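Local coordinates for aromatic-L-amino-acid decarboxylase (Catharanthus roseus, PDB 6EEW), which decarboxylates L-tryptophan to tryptamine and 5-hydroxy-L-tryptophan to serotonin as a homodimer that uses pyridoxal 5'-phosphate, at residues A257-T262 / R301-G306; E228-I233 / V417-F422; A99-T104 / A288-S293. One frame throughout, in Å; residues are numbered along the deposited sequence.

Contact 1 of 3, residues A257-T262 / R301-G306. With TRP (tryptophan), chain E.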
loop_
_atom_site.group_PDB
_atom_site.type_symbol
_atom_site.label_atom_id
_atom_site.label_comp_id
_atom_site.label_asym_id
_atom_site.label_seq_id
_atom_site.Cartn_x
_atom_site.Cartn_y
_atom_site.Cartn_z
ATOM N N ALA A 257 -16.525 14.591 -4.559
ATOM C CA ALA A 257 -17.611 14.252 -5.467
ATOM C C ALA A 257 -17.417 12.819 -5.953
ATOM O O ALA A 257 -16.380 12.492 -6.548
ATOM C CB ALA A 257 -17.649 15.226 -6.640
ATOM N N THR A 258 -18.429 11.981 -5.738
ATOM C CA THR A 258 -18.356 10.556 -6.025
ATOM C C THR A 258 -19.053 10.212 -7.338
ATOM O O THR A 258 -20.234 10.527 -7.534
ATOM C CB THR A 258 -18.989 9.753 -4.900
ATOM O OG1 THR A 258 -18.437 10.185 -3.654
ATOM C CG2 THR A 258 -18.722 8.266 -5.105
ATOM N N LEU A 259 -18.304 9.563 -8.226
ATOM C CA LEU A 259 -18.790 9.041 -9.492
ATOM C C LEU A 259 -18.945 7.532 -9.322
ATOM O O LEU A 259 -18.020 6.762 -9.570
ATOM C CB LEU A 259 -17.829 9.398 -10.613
ATOM C CG LEU A 259 -18.423 9.400 -12.008
ATOM C CD1 LEU A 259 -19.575 10.397 -12.061
ATOM C CD2 LEU A 259 -17.353 9.752 -13.015
ATOM N N GLY A 260 -20.122 7.111 -8.868
ATOM C CA GLY A 260 -20.402 5.703 -8.678
ATOM C C GLY A 260 -20.256 5.263 -7.240
ATOM O O GLY A 260 -19.306 4.559 -6.883
ATOM N N THR A 261 -21.202 5.675 -6.399
ATOM C CA THR A 261 -21.139 5.315 -4.996
ATOM C C THR A 261 -21.222 3.801 -4.805
ATOM O O THR A 261 -21.735 3.067 -5.654
ATOM C CB THR A 261 -22.249 6.018 -4.221
ATOM O OG1 THR A 261 -23.523 5.535 -4.672
ATOM C CG2 THR A 261 -22.138 7.524 -4.428
ATOM N N THR A 262 -20.709 3.344 -3.652
ATOM C CA THR A 262 -20.630 1.915 -3.372
ATOM C C THR A 262 -22.008 1.294 -3.226
ATOM O O THR A 262 -22.204 0.136 -3.608
ATOM C CB THR A 262 -19.817 1.662 -2.089
ATOM O OG1 THR A 262 -20.340 2.458 -1.020
ATOM C CG2 THR A 262 -18.332 2.009 -2.279
ATOM N N ARG A 301 -18.106 9.067 -21.296
ATOM C CA ARG A 301 -17.178 10.139 -20.974
ATOM C C ARG A 301 -17.905 11.397 -20.520
ATOM O O ARG A 301 -17.279 12.254 -19.888
ATOM C CB ARG A 301 -16.260 10.417 -22.168
ATOM C CG ARG A 301 -15.284 11.576 -21.966
ATOM C CD ARG A 301 -14.458 11.449 -20.683
ATOM N NE ARG A 301 -13.434 12.496 -20.639
ATOM C CZ ARG A 301 -13.721 13.796 -20.587
ATOM N NH1 ARG A 301 -14.993 14.200 -20.593
ATOM N NH2 ARG A 301 -12.741 14.692 -20.554
ATOM N N HIS A 302 -19.215 11.514 -20.804
ATOM C CA HIS A 302 -19.964 12.683 -20.355
ATOM C C HIS A 302 -19.920 12.821 -18.838
ATOM O O HIS A 302 -20.038 13.934 -18.311
ATOM C CB HIS A 302 -21.424 12.611 -20.823
ATOM C CG HIS A 302 -22.208 11.499 -20.198
ATOM N ND1 HIS A 302 -22.898 11.656 -19.013
ATOM C CD2 HIS A 302 -22.379 10.206 -20.560
ATOM C CE1 HIS A 302 -23.484 10.519 -18.688
ATOM N NE2 HIS A 302 -23.184 9.620 -19.610
ATOM N N TYR A 303 -19.730 11.717 -18.115
ATOM C CA TYR A 303 -19.679 11.823 -16.666
ATOM C C TYR A 303 -18.501 12.664 -16.185
ATOM O O TYR A 303 -18.496 13.095 -15.032
ATOM C CB TYR A 303 -19.638 10.445 -16.027
ATOM C CG TYR A 303 -21.000 9.803 -15.907
ATOM C CD1 TYR A 303 -22.007 10.401 -15.180
ATOM C CD2 TYR A 303 -21.263 8.568 -16.496
ATOM C CE1 TYR A 303 -23.250 9.811 -15.051
ATOM C CE2 TYR A 303 -22.490 7.956 -16.361
ATOM C CZ TYR A 303 -23.487 8.583 -15.641
ATOM O OH TYR A 303 -24.723 7.985 -15.513
ATOM N N LEU A 304 -17.478 12.856 -17.013
ATOM C CA LEU A 304 -16.356 13.707 -16.646
ATOM C C LEU A 304 -16.443 15.104 -17.245
ATOM O O LEU A 304 -15.455 15.840 -17.195
ATOM C CB LEU A 304 -15.030 13.063 -17.057
ATOM C CG LEU A 304 -14.647 11.798 -16.297
ATOM C CD1 LEU A 304 -13.337 11.245 -16.821
ATOM C CD2 LEU A 304 -14.556 12.060 -14.805
ATOM N N ASP A 305 -17.574 15.479 -17.840
ATOM C CA ASP A 305 -17.684 16.842 -18.342
ATOM C C ASP A 305 -17.447 17.811 -17.191
ATOM O O ASP A 305 -18.062 17.687 -16.128
ATOM C CB ASP A 305 -19.059 17.087 -18.982
ATOM C CG ASP A 305 -19.196 16.456 -20.371
ATOM O OD1 ASP A 305 -18.187 15.971 -20.935
ATOM O OD2 ASP A 305 -20.330 16.458 -20.901
ATOM N N GLY A 306 -16.595 18.812 -17.427
ATOM C CA GLY A 306 -16.150 19.719 -16.386
ATOM C C GLY A 306 -14.876 19.323 -15.663
ATOM O O GLY A 306 -14.409 20.083 -14.804
HETATM N N TRP E . -17.325 -0.876 -2.492
HETATM C CA TRP E . -17.677 -2.075 -1.748
HETATM C C TRP E . -17.879 -1.783 -0.262
HETATM O O TRP E . -17.036 -2.123 0.570
HETATM C CB TRP E . -16.604 -3.148 -1.948
HETATM C CG TRP E . -15.172 -2.665 -1.865
HETATM C CD1 TRP E . -14.653 -1.765 -0.980
HETATM C CD2 TRP E . -14.079 -3.065 -2.716
HETATM N NE1 TRP E . -13.309 -1.578 -1.228
HETATM C CE2 TRP E . -12.935 -2.366 -2.284
HETATM C CE3 TRP E . -13.964 -3.946 -3.797
HETATM C CZ2 TRP E . -11.695 -2.520 -2.894
HETATM C CZ3 TRP E . -12.731 -4.097 -4.402
HETATM C CH2 TRP E . -11.614 -3.389 -3.950
HETATM O OXT TRP E . -18.899 -1.210 0.141
#
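Just past the end of strand 251-258 in the seven-stranded mixed sheet, Leu259 packs against Tyr303 and Leu304 of a short 3-10 turn. Leu259 makes the contact with both of its methyls. CD2 sits 3.8 Å from Tyr303 CB and 4.0 Å from Leu304 CD2. CD1 comes obliquely to the tyrosine ring, 4.0 Å from Tyr303 CD1. The leucine gets there because its CG is anti to the backbone N (chi1 -158°), which carries the branch out toward the turn. The two leucine side chains cross at about a right angle.

This is the large domain of a fold-type I pyridoxal phosphate enzyme, and the turn follows helix 298-301 on the way to strand 312-315. A bond from Leu304 N to Arg301 O, 2.9 Å long, closes the turn. His302 CE1 lies over the centre of one face of the Tyr303 ring, 3.4 Å above its plane. Leu304 CB lies over one face of the Arg301 guanidinium, toward its rim; NE and NH2 of that group are held by the carbonyls of Leu147 and Lys148. Asp305 OD1 lies at its edge in a long salt bridge, 3.7 Å from Arg301 NH1. From the strand end the loop runs on to the active site, where Thr262, a residue of the ligand pocket, lies beside N of the bound tryptophan.

Contact 2 of 3, residues E228-I233 / V417-F422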
loop_
_atom_site.group_PDB
_atom_site.type_symbol
_atom_site.label_atom_id
_atom_site.label_comp_id
_atom_site.label_asym_id
_atom_site.label_seq_id
_atom_site.Cartn_x
_atom_site.Cartn_y
_atom_site.Cartn_z
ATOM N N GLU A 228 -35.174 11.906 -5.227
ATOM C CA GLU A 228 -35.508 12.835 -6.301
ATOM C C GLU A 228 -34.317 13.119 -7.215
ATOM O O GLU A 228 -34.506 13.462 -8.388
ATOM C CB GLU A 228 -36.052 14.135 -5.708
ATOM C CG GLU A 228 -37.367 13.965 -4.969
ATOM C CD GLU A 228 -38.485 13.475 -5.892
ATOM O OE1 GLU A 228 -38.389 13.678 -7.129
ATOM O OE2 GLU A 228 -39.459 12.883 -5.378
ATOM N N THR A 229 -33.092 12.990 -6.713
ATOM C CA THR A 229 -31.903 13.132 -7.547
ATOM C C THR A 229 -31.186 11.800 -7.756
ATOM O O THR A 229 -30.007 11.779 -8.135
ATOM C CB THR A 229 -30.937 14.153 -6.945
ATOM O OG1 THR A 229 -30.609 13.774 -5.600
ATOM C CG2 THR A 229 -31.595 15.536 -6.919
ATOM N N ASP A 230 -31.876 10.685 -7.507
ATOM C CA ASP A 230 -31.257 9.361 -7.508
ATOM C C ASP A 230 -30.082 9.294 -6.535
ATOM O O ASP A 230 -29.084 8.613 -6.794
ATOM C CB ASP A 230 -30.816 8.951 -8.912
ATOM C CG ASP A 230 -31.992 8.848 -9.884
ATOM O OD1 ASP A 230 -33.122 8.542 -9.427
ATOM O OD2 ASP A 230 -31.773 9.034 -11.105
ATOM N N PHE A 231 -30.204 10.013 -5.415
ATOM C CA PHE A 231 -29.206 10.020 -4.343
ATOM C C PHE A 231 -27.853 10.507 -4.840
ATOM O O PHE A 231 -26.804 10.060 -4.367
ATOM C CB PHE A 231 -29.083 8.644 -3.681
ATOM C CG PHE A 231 -30.384 8.129 -3.130
ATOM C CD1 PHE A 231 -30.927 8.671 -1.972
ATOM C CD2 PHE A 231 -31.070 7.110 -3.775
ATOM C CE1 PHE A 231 -32.133 8.208 -1.463
ATOM C CE2 PHE A 231 -32.268 6.639 -3.271
ATOM C CZ PHE A 231 -32.803 7.188 -2.116
ATOM N N GLY A 232 -27.881 11.368 -5.848
ATOM C CA GLY A 232 -26.727 12.154 -6.208
ATOM C C GLY A 232 -26.799 13.509 -5.546
ATOM O O GLY A 232 -27.869 13.939 -5.119
ATOM N N ILE A 233 -25.650 14.169 -5.411
ATOM C CA ILE A 233 -25.621 15.466 -4.739
ATOM C C ILE A 233 -26.387 16.507 -5.548
ATOM O O ILE A 233 -26.178 16.667 -6.758
ATOM C CB ILE A 233 -24.176 15.916 -4.482
ATOM C CG1 ILE A 233 -23.500 14.971 -3.483
ATOM C CG2 ILE A 233 -24.161 17.351 -3.951
ATOM C CD1 ILE A 233 -22.120 15.421 -3.042
ATOM N N VAL A 417 -35.062 -0.304 -8.102
ATOM C CA VAL A 417 -35.208 0.739 -7.090
ATOM C C VAL A 417 -34.635 2.069 -7.567
ATOM O O VAL A 417 -35.192 3.134 -7.278
ATOM C CB VAL A 417 -34.544 0.277 -5.782
ATOM C CG1 VAL A 417 -34.613 1.375 -4.735
ATOM C CG2 VAL A 417 -35.200 -1.004 -5.278
ATOM N N VAL A 418 -33.530 2.038 -8.305
ATOM C CA VAL A 418 -32.865 3.251 -8.774
ATOM C C VAL A 418 -32.265 2.946 -10.138
ATOM O O VAL A 418 -31.984 1.778 -10.431
ATOM C CB VAL A 418 -31.788 3.714 -7.781
ATOM C CG1 VAL A 418 -32.434 4.280 -6.537
ATOM C CG2 VAL A 418 -30.874 2.542 -7.420
ATOM N N PRO A 419 -32.035 3.941 -10.992
ATOM C CA PRO A 419 -31.591 3.641 -12.358
ATOM C C PRO A 419 -30.235 2.946 -12.364
ATOM O O PRO A 419 -29.348 3.268 -11.573
ATOM C CB PRO A 419 -31.536 5.021 -13.032
ATOM C CG PRO A 419 -32.393 5.898 -12.175
ATOM C CD PRO A 419 -32.246 5.380 -10.781
ATOM N N ARG A 420 -30.089 1.978 -13.269
ATOM C CA ARG A 420 -28.818 1.299 -13.493
ATOM C C ARG A 420 -27.931 2.201 -14.342
ATOM O O ARG A 420 -28.200 2.391 -15.530
ATOM C CB ARG A 420 -29.047 -0.049 -14.175
ATOM C CG ARG A 420 -27.757 -0.763 -14.577
ATOM C CD ARG A 420 -27.945 -1.694 -15.771
ATOM N NE ARG A 420 -28.429 -0.973 -16.941
ATOM C CZ ARG A 420 -27.673 -0.210 -17.722
ATOM N NH1 ARG A 420 -26.384 -0.048 -17.464
ATOM N NH2 ARG A 420 -28.212 0.412 -18.753
ATOM N N ASN A 421 -26.876 2.763 -13.735
ATOM C CA ASN A 421 -25.962 3.647 -14.449
ATOM C C ASN A 421 -24.809 2.908 -15.108
ATOM O O ASN A 421 -24.289 3.366 -16.128
ATOM C CB ASN A 421 -25.355 4.672 -13.488
ATOM C CG ASN A 421 -26.392 5.549 -12.825
ATOM O OD1 ASN A 421 -27.293 6.074 -13.482
ATOM N ND2 ASN A 421 -26.271 5.707 -11.508
ATOM N N PHE A 422 -24.372 1.799 -14.529
ATOM C CA PHE A 422 -23.214 1.077 -15.033
ATOM C C PHE A 422 -23.493 -0.421 -15.002
ATOM O O PHE A 422 -24.389 -0.909 -15.695
ATOM C CB PHE A 422 -21.975 1.441 -14.202
ATOM C CG PHE A 422 -21.716 2.927 -14.118
ATOM C CD1 PHE A 422 -21.039 3.587 -15.134
ATOM C CD2 PHE A 422 -22.175 3.666 -13.044
ATOM C CE1 PHE A 422 -20.800 4.956 -15.065
ATOM C CE2 PHE A 422 -21.938 5.031 -12.966
ATOM C CZ PHE A 422 -21.244 5.675 -13.988
#
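Val418 and Pro419 rest on Phe231 and Asp230, the two central residues of a type I' beta turn that runs from Thr229 to Gly232. The turn is closed by Gly232 N to Thr229 O, and Thr229 OG1 adds a 2.8 Å bond to Gly232 O. Val418 and Pro419 belong to the loop that links strands 414-416 and 424-429 of the four-stranded antiparallel sheet. The turn precedes helix 235-247 in the large domain, so the contact joins the C-terminal antiparallel sheet to the large domain.

Val417 faces the sheet, against Ile465 and Met467. Val418 turns toward the turn and brings CG1 to the edge of the Phe231 ring, near its plane, 4.0 Å from Phe231 CE2. With CG1 anti to the carbonyl carbon (chi1 -72°), that methyl is the branch that meets the ring. Pro419 comes next and lies against the carboxylate of Asp230. Its CG is 3.4 Å from Asp230 OD2 and its CD is 3.5 Å from Asp230 OD1, so both oxygens meet ring carbons.

Arg420 swings toward helix 375-409, where NE pairs with Glu405. Asn421 ND2 bonds to the carbonyl of Thr265. At Phe422 the backbone returns to the arginine: Arg420 NH1 donates to Phe422 O over 2.8 Å, in the carbonyl plane on a lone pair, with an N-H...O angle of 148°.

Contact 3 of 3, residues A99-T104 / A288-S293. With TRP (tryptophan), chain E.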
loop_
_atom_site.group_PDB
_atom_site.type_symbol
_atom_site.label_atom_id
_atom_site.label_comp_id
_atom_site.label_asym_id
_atom_site.label_seq_id
_atom_site.Cartn_x
_atom_site.Cartn_y
_atom_site.Cartn_z
ATOM N N ALA A 99 -21.028 -9.660 -5.360
ATOM C CA ALA A 99 -21.080 -8.821 -4.175
ATOM C C ALA A 99 -20.257 -7.548 -4.357
ATOM O O ALA A 99 -19.418 -7.435 -5.252
ATOM C CB ALA A 99 -20.572 -9.604 -2.967
ATOM N N PHE A 100 -20.537 -6.568 -3.505
ATOM C CA PHE A 100 -19.782 -5.323 -3.475
ATOM C C PHE A 100 -19.540 -4.780 -4.875
ATOM O O PHE A 100 -20.485 -4.408 -5.582
ATOM C CB PHE A 100 -18.465 -5.545 -2.731
ATOM C CG PHE A 100 -18.635 -6.253 -1.409
ATOM C CD1 PHE A 100 -19.109 -5.573 -0.295
ATOM C CD2 PHE A 100 -18.333 -7.601 -1.285
ATOM C CE1 PHE A 100 -19.278 -6.230 0.941
ATOM C CE2 PHE A 100 -18.499 -8.262 -0.063
ATOM C CZ PHE A 100 -18.968 -7.572 1.049
ATOM N N PHE A 101 -18.272 -4.680 -5.258
ATOM C CA PHE A 101 -17.828 -4.428 -6.613
ATOM C C PHE A 101 -16.833 -5.514 -6.974
ATOM O O PHE A 101 -15.958 -5.834 -6.169
ATOM C CB PHE A 101 -17.139 -3.066 -6.776
ATOM C CG PHE A 101 -18.076 -1.897 -6.837
ATOM C CD1 PHE A 101 -19.275 -1.989 -7.519
ATOM C CD2 PHE A 101 -17.740 -0.695 -6.232
ATOM C CE1 PHE A 101 -20.128 -0.915 -7.582
ATOM C CE2 PHE A 101 -18.592 0.380 -6.289
ATOM C CZ PHE A 101 -19.792 0.269 -6.970
ATOM N N PRO A 102 -16.918 -6.072 -8.169
ATOM C CA PRO A 102 -15.948 -7.097 -8.565
ATOM C C PRO A 102 -14.534 -6.538 -8.610
ATOM O O PRO A 102 -14.310 -5.352 -8.857
ATOM C CB PRO A 102 -16.425 -7.519 -9.957
ATOM C CG PRO A 102 -17.253 -6.359 -10.449
ATOM C CD PRO A 102 -17.895 -5.773 -9.233
ATOM N N ALA A 103 -13.570 -7.411 -8.366
ATOM C CA ALA A 103 -12.162 -7.073 -8.517
ATOM C C ALA A 103 -11.684 -7.815 -9.756
ATOM O O ALA A 103 -11.329 -8.997 -9.688
ATOM C CB ALA A 103 -11.364 -7.443 -7.270
ATOM N N THR A 104 -11.674 -7.117 -10.885
ATOM C CA THR A 104 -11.448 -7.762 -12.171
ATOM C C THR A 104 -9.961 -7.971 -12.418
ATOM O O THR A 104 -9.120 -7.217 -11.924
ATOM C CB THR A 104 -12.078 -6.938 -13.292
ATOM O OG1 THR A 104 -11.433 -5.660 -13.379
ATOM C CG2 THR A 104 -13.529 -6.725 -12.972
ATOM N N ALA A 288 -13.596 8.310 -8.447
ATOM C CA ALA A 288 -14.190 7.430 -9.437
ATOM C C ALA A 288 -13.581 6.047 -9.304
ATOM O O ALA A 288 -13.106 5.478 -10.293
ATOM C CB ALA A 288 -13.994 7.985 -10.850
ATOM N N ALA A 289 -13.558 5.513 -8.079
ATOM C CA ALA A 289 -12.915 4.223 -7.864
ATOM C C ALA A 289 -13.441 3.178 -8.839
ATOM O O ALA A 289 -12.671 2.545 -9.569
ATOM C CB ALA A 289 -13.130 3.754 -6.430
ATOM N N TYR A 290 -14.759 3.027 -8.911
ATOM C CA TYR A 290 -15.337 1.985 -9.760
ATOM C C TYR A 290 -15.661 2.513 -11.153
ATOM O O TYR A 290 -15.088 2.044 -12.144
ATOM C CB TYR A 290 -16.580 1.381 -9.086
ATOM C CG TYR A 290 -17.556 0.663 -10.000
ATOM C CD1 TYR A 290 -17.292 -0.623 -10.462
ATOM C CD2 TYR A 290 -18.764 1.258 -10.375
ATOM C CE1 TYR A 290 -18.191 -1.291 -11.288
ATOM C CE2 TYR A 290 -19.679 0.597 -11.220
ATOM C CZ TYR A 290 -19.381 -0.670 -11.663
ATOM O OH TYR A 290 -20.264 -1.332 -12.475
ATOM N N ALA A 291 -16.549 3.513 -11.242
ATOM C CA ALA A 291 -17.111 3.916 -12.530
ATOM C C ALA A 291 -16.109 4.634 -13.431
ATOM O O ALA A 291 -16.284 4.633 -14.650
ATOM C CB ALA A 291 -18.329 4.824 -12.312
ATOM N N GLY A 292 -15.058 5.224 -12.872
ATOM C CA GLY A 292 -14.101 5.926 -13.711
ATOM C C GLY A 292 -13.541 5.074 -14.834
ATOM O O GLY A 292 -13.330 5.562 -15.947
ATOM N N SER A 293 -13.306 3.786 -14.573
ATOM C CA SER A 293 -12.772 2.952 -15.648
ATOM C C SER A 293 -13.696 2.974 -16.862
ATOM O O SER A 293 -13.227 3.010 -18.014
ATOM C CB SER A 293 -12.582 1.525 -15.154
ATOM O OG SER A 293 -11.639 1.505 -14.102
HETATM N N TRP E . -17.325 -0.876 -2.492
HETATM C CA TRP E . -17.677 -2.075 -1.748
HETATM C C TRP E . -17.879 -1.783 -0.262
HETATM O O TRP E . -17.036 -2.123 0.570
HETATM C CB TRP E . -16.604 -3.148 -1.948
HETATM C CG TRP E . -15.172 -2.665 -1.865
HETATM C CD1 TRP E . -14.653 -1.765 -0.980
HETATM C CD2 TRP E . -14.079 -3.065 -2.716
HETATM N NE1 TRP E . -13.309 -1.578 -1.228
HETATM C CE2 TRP E . -12.935 -2.366 -2.284
HETATM C CE3 TRP E . -13.964 -3.946 -3.797
HETATM C CZ2 TRP E . -11.695 -2.520 -2.894
HETATM C CZ3 TRP E . -12.731 -4.097 -4.402
HETATM C CH2 TRP E . -11.614 -3.389 -3.950
HETATM O OXT TRP E . -18.899 -1.210 0.141
#
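The rings of Phe101 and Tyr290 lie face to face in an offset stack, their planes only 5° apart and their centroids separated by 4.0 Å. Tyr290 CG sits over the centre of the phenylalanine ring, and Phe101 CE1 over the centre of the tyrosine ring. Tyr290 CB reaches the same face of Phe101 in a CH-pi contact, 3.9 Å from the ring centroid; its nearest ring atom is Phe101 CE2 at 3.6 Å. Obliquely to the Phe101 ring comes N of the bound tryptophan, 3.8 Å from Phe101 CD2. The two side chains cross at about a right angle although their rings are nearly parallel. Tyr290 has CG anti to its N, with chi1 at 159°, which swings the ring from the 288-293 loop across Phe101.

The hydroxyl of Tyr290 is bonded to the backbone N of Ser423, and its ring also stacks with Trp320. With an alanine in place of Phe101, Tyr290 would probably lose this stacking partner, and a gap would open between it and the amino end of the ligand.

Phe100 flanks the ligand too, its CG 3.7 Å from CB of the bound tryptophan, and its ring meets Phe124 of the second subunit edge-to-face. Phe101 O lies 3.6 Å from CE3 of the indole. Thr104 OG1 bonds to the backbone O of the pyridoxal-bearing Lys319. The 99-104 loop, which includes the L-tryptophan-binding residue Pro102, forms a wall of the substrate pocket at the dimer interface, in a fold-type I decarboxylase.

The segments come in the order 99-104, 228-233, 257-262, 288-293, 301-306 and 417-422. Both segments of contact 1 fall between those of contact 2, while contact 3 interleaves with each of the others. Centres of contacts 1 and 2 lie about 12 Å apart, those of 1 and 3 about 13 Å, and of 2 and 3 about 17 Å. Phe422 joins the three: its CZ is 3.5 Å from Tyr303 CE2 and 3.5 Å from Ala291 CB. Contacts 1 and 3 lie at the ends of the neighbouring parallel strands 251-258 and 283-287, and both reach the bound tryptophan. Contact 2 ties the antiparallel sheet to the turn after strand 220-223, at one edge of the seven-stranded sheet.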